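Side-chain contact in prolyl endopeptidase (Myxococcus xanthus, PDB 2BKL), which probably hydrolyses oligopeptides on the carboxyl side of proline, and far less readily of alanine, acting as a serine peptidase of family S9A: residues A[564-567]-A[571-574]. Numbering follows the deposited sequence.
With ZAH (N-[(benzyloxy)carbonyl]-L-alanyl-L-proline), chain C.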
ATOM      1  N   ARG A 564       8.067   0.665  21.100  1.00  5.96           N
ATOM      2  CA  ARG A 564       7.406  -0.617  21.335  1.00  5.92           C
ATOM      3  C   ARG A 564       6.722  -1.236  20.098  1.00  6.83           C
ATOM      4  O   ARG A 564       6.146  -2.305  20.173  1.00  7.06           O
ATOM      5  CB  ARG A 564       6.381  -0.504  22.454  1.00  6.44           C
ATOM      6  CG  ARG A 564       6.993  -0.190  23.790  1.00  7.63           C
ATOM      7  CD  ARG A 564       6.028   0.002  24.926  1.00  7.10           C
ATOM      8  NE  ARG A 564       5.156  -1.129  25.199  1.00  5.99           N
ATOM      9  CZ  ARG A 564       5.517  -2.239  25.863  1.00  6.47           C
ATOM     10  NH1 ARG A 564       6.781  -2.438  26.239  1.00  8.14           N
ATOM     11  NH2 ARG A 564       4.591  -3.164  26.116  1.00  8.24           N
ATOM     12  N   TYR A 565       6.801  -0.592  18.941  1.00  5.51           N
ATOM     13  CA  TYR A 565       6.018  -1.071  17.783  1.00  5.46           C
ATOM     14  C   TYR A 565       6.336  -2.524  17.382  1.00  5.43           C
ATOM     15  O   TYR A 565       5.465  -3.219  16.882  1.00  6.00           O
ATOM     16  CB  TYR A 565       6.172  -0.133  16.574  1.00  4.74           C
ATOM     17  CG  TYR A 565       7.377  -0.469  15.737  1.00  4.49           C
ATOM     18  CD1 TYR A 565       8.643   0.021  16.054  1.00  5.80           C
ATOM     19  CD2 TYR A 565       7.284  -1.374  14.670  1.00  5.97           C
ATOM     20  CE1 TYR A 565       9.773  -0.337  15.308  1.00  6.10           C
ATOM     21  CE2 TYR A 565       8.427  -1.747  13.925  1.00  4.47           C
ATOM     22  CZ  TYR A 565       9.643  -1.239  14.244  1.00  4.90           C
ATOM     23  OH  TYR A 565      10.728  -1.633  13.525  1.00  6.15           O
ATOM     24  N   HIS A 566       7.580  -2.935  17.574  1.00  5.16           N
ATOM     25  CA  HIS A 566       8.031  -4.246  17.118  1.00  6.11           C
ATOM     26  C   HIS A 566       7.389  -5.410  17.916  1.00  6.48           C
ATOM     27  O   HIS A 566       7.468  -6.557  17.498  1.00  9.33           O
ATOM     28  CB  HIS A 566       9.550  -4.336  17.205  1.00  7.52           C
ATOM     29  CG  HIS A 566      10.066  -4.126  18.592  1.00  7.25           C
ATOM     30  ND1 HIS A 566      10.109  -2.882  19.182  1.00  8.40           N
ATOM     31  CD2 HIS A 566      10.476  -5.008  19.536  1.00  8.72           C
ATOM     32  CE1 HIS A 566      10.543  -3.007  20.424  1.00  8.52           C
ATOM     33  NE2 HIS A 566      10.768  -4.290  20.667  1.00 10.09           N
ATOM     34  N   LEU A 567       6.750  -5.105  19.038  1.00  6.40           N
ATOM     35  CA  LEU A 567       6.156  -6.120  19.917  1.00  7.19           C
ATOM     36  C   LEU A 567       4.760  -6.567  19.515  1.00  7.96           C
ATOM     37  O   LEU A 567       4.203  -7.498  20.117  1.00  9.28           O
ATOM     38  CB  LEU A 567       6.128  -5.599  21.361  1.00  8.13           C
ATOM     39  CG  LEU A 567       7.472  -5.186  21.953  1.00  8.91           C
ATOM     40  CD1 LEU A 567       7.282  -4.440  23.277  1.00 10.18           C
ATOM     41  CD2 LEU A 567       8.368  -6.403  22.159  1.00  9.76           C
ATOM     42  N   GLY A 571       4.793  -6.007  13.351  1.00  6.48           N
ATOM     43  CA  GLY A 571       5.866  -5.066  13.548  1.00  6.22           C
ATOM     44  C   GLY A 571       7.270  -5.521  13.244  1.00  6.30           C
ATOM     45  O   GLY A 571       8.068  -4.750  12.747  1.00  6.62           O
ATOM     46  N   ARG A 572       7.633  -6.769  13.552  1.00  4.81           N
ATOM     47  CA  ARG A 572       9.004  -7.203  13.314  1.00  4.67           C
ATOM     48  C   ARG A 572       9.365  -7.179  11.833  1.00  5.12           C
ATOM     49  O   ARG A 572      10.533  -7.009  11.481  1.00  5.92           O
ATOM     50  CB  ARG A 572       9.270  -8.567  13.951  1.00  5.20           C
ATOM     51  CG  ARG A 572       9.215  -8.498  15.461  1.00  7.56           C
ATOM     52  CD  ARG A 572       9.703  -9.750  16.135  1.00  6.58           C
ATOM     53  NE  ARG A 572       9.728  -9.564  17.586  1.00  9.13           N
ATOM     54  CZ  ARG A 572      10.686  -8.915  18.254  1.00  6.98           C
ATOM     55  NH1 ARG A 572      11.720  -8.381  17.644  1.00  8.77           N
ATOM     56  NH2 ARG A 572      10.555  -8.761  19.558  1.00 11.67           N
ATOM     57  N   THR A 573       8.376  -7.272  10.960  1.00  4.87           N
ATOM     58  CA  THR A 573       8.663  -7.227   9.537  1.00  4.67           C
ATOM     59  C   THR A 573       9.139  -5.865   9.070  1.00  4.61           C
ATOM     60  O   THR A 573       9.661  -5.771   7.958  1.00  6.08           O
ATOM     61  CB  THR A 573       7.455  -7.667   8.659  1.00  5.15           C
ATOM     62  OG1 THR A 573       6.380  -6.730   8.736  1.00  7.09           O
ATOM     63  CG2 THR A 573       6.911  -9.055   9.066  1.00  6.59           C
ATOM     64  N   TRP A 574       8.927  -4.825   9.891  1.00  3.71           N
ATOM     65  CA  TRP A 574       9.393  -3.472   9.540  1.00  5.23           C
ATOM     66  C   TRP A 574      10.698  -3.101  10.210  1.00  5.75           C
ATOM     67  O   TRP A 574      11.209  -2.010   9.969  1.00  5.68           O
ATOM     68  CB  TRP A 574       8.316  -2.419   9.819  1.00  5.68           C
ATOM     69  CG  TRP A 574       7.014  -2.869   9.244  1.00  4.59           C
ATOM     70  CD1 TRP A 574       6.810  -3.375   8.010  1.00  5.97           C
ATOM     71  CD2 TRP A 574       5.754  -2.862   9.900  1.00  5.00           C
ATOM     72  NE1 TRP A 574       5.492  -3.735   7.849  1.00  5.89           N
ATOM     73  CE2 TRP A 574       4.825  -3.426   9.004  1.00  5.04           C
ATOM     74  CE3 TRP A 574       5.316  -2.451  11.168  1.00  6.24           C
ATOM     75  CZ2 TRP A 574       3.492  -3.624   9.339  1.00  8.15           C
ATOM     76  CZ3 TRP A 574       3.958  -2.666  11.500  1.00  6.33           C
ATOM     77  CH2 TRP A 574       3.084  -3.237  10.575  1.00  6.94           C
TER
HETATM   78  C1  ZAH C1533       1.652   0.863   6.722  1.00 16.72           C
HETATM   79  O2  ZAH C1533       2.566   1.829   6.254  1.00 12.44           O
HETATM   80  C3  ZAH C1533       2.344  -0.403   7.282  1.00 12.82           C
HETATM   81  C4  ZAH C1533       3.207  -0.086   8.506  1.00 11.77           C
HETATM   82  C5  ZAH C1533       4.612   0.191   7.986  1.00  9.40           C
HETATM   83  C6  ZAH C1533       4.735  -0.517   6.663  1.00  9.32           C
HETATM   84  N7  ZAH C1533       3.378  -0.974   6.391  1.00 10.44           N
HETATM   85  C8  ZAH C1533       3.078  -1.757   5.358  1.00 11.61           C
HETATM   86  O9  ZAH C1533       1.829  -2.174   5.242  1.00 12.23           O
HETATM   87  C10 ZAH C1533       4.172  -2.419   4.492  1.00  9.52           C
HETATM   88  C11 ZAH C1533       4.504  -1.355   3.446  1.00 10.36           C
HETATM   89  N14 ZAH C1533       3.690  -3.598   3.816  1.00 12.44           N
HETATM   90  C15 ZAH C1533       3.503  -4.726   4.460  1.00 13.25           C
HETATM   91  O16 ZAH C1533       3.829  -4.859   5.720  1.00 10.27           O
HETATM   92  O17 ZAH C1533       2.963  -5.837   3.733  1.00 17.86           O
HETATM   93  C18 ZAH C1533       2.640  -6.986   4.556  1.00 22.51           C
HETATM   94  C19 ZAH C1533       1.805  -8.021   3.795  1.00 25.48           C
HETATM   95  C20 ZAH C1533       2.377  -8.695   2.708  1.00 27.08           C
HETATM   96  C21 ZAH C1533       1.624  -9.631   1.999  1.00 27.90           C
HETATM   97  C22 ZAH C1533       0.313  -9.908   2.392  1.00 28.90           C
HETATM   98  C23 ZAH C1533      -0.255  -9.256   3.491  1.00 27.53           C
HETATM   99  C24 ZAH C1533       0.493  -8.309   4.190  1.00 28.07           C
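Tyr565 and Trp574 meet through apolar ring carbons: CD2 of Tyr565 approaches CE3 at the edge of the indole, 4.2 Å away and near its plane, so the broad faces of the tryptophan are left for other partners. The tyrosine ring also runs past the backbone of Gly571, whose O lies 3.2 Å from CE2 of Tyr565. CG of Tyr565 sits between the backbone N and the carbonyl carbon (chi1 86°), which brings the ring over to 571-574, while the hydroxyl is hydrogen-bonded to Gly579 O. Glycine suits position 571 because a CB there would run into Tyr565 O; the CA atoms of His566 and Gly571 are 4.3 Å apart.

Both segments belong to the loop that follows strand 552-556 of the catalytic alpha/beta-hydrolase domain and leads into helix 575-578, and Trp574 carries this loop into the ligand pocket. One face of its indole covers the proline ring of ZAH, with C5 over the centre, 3.7 Å above the plane. In the plane of the indole, NE1 donates a nearly straight hydrogen bond to ZAH O16 (2.9 Å, 163°), a combination of flat surface and edge donor that tryptophan provides. A leucine here would probably leave O16 without this donor and the proline ring without its flat cover.

Polar and aliphatic parts mix where Arg572 reaches back over 564-567. Its chain is extended from CG to NE; CG touches His566 O at 3.3 Å, and the same oxygen lies over one face of the guanidinium. NH2 stands at the edge of the imidazole, the two planes 70° apart, and a long, flexible arginine can make these contacts while still forming salt bridges with Asp196 and Glu582.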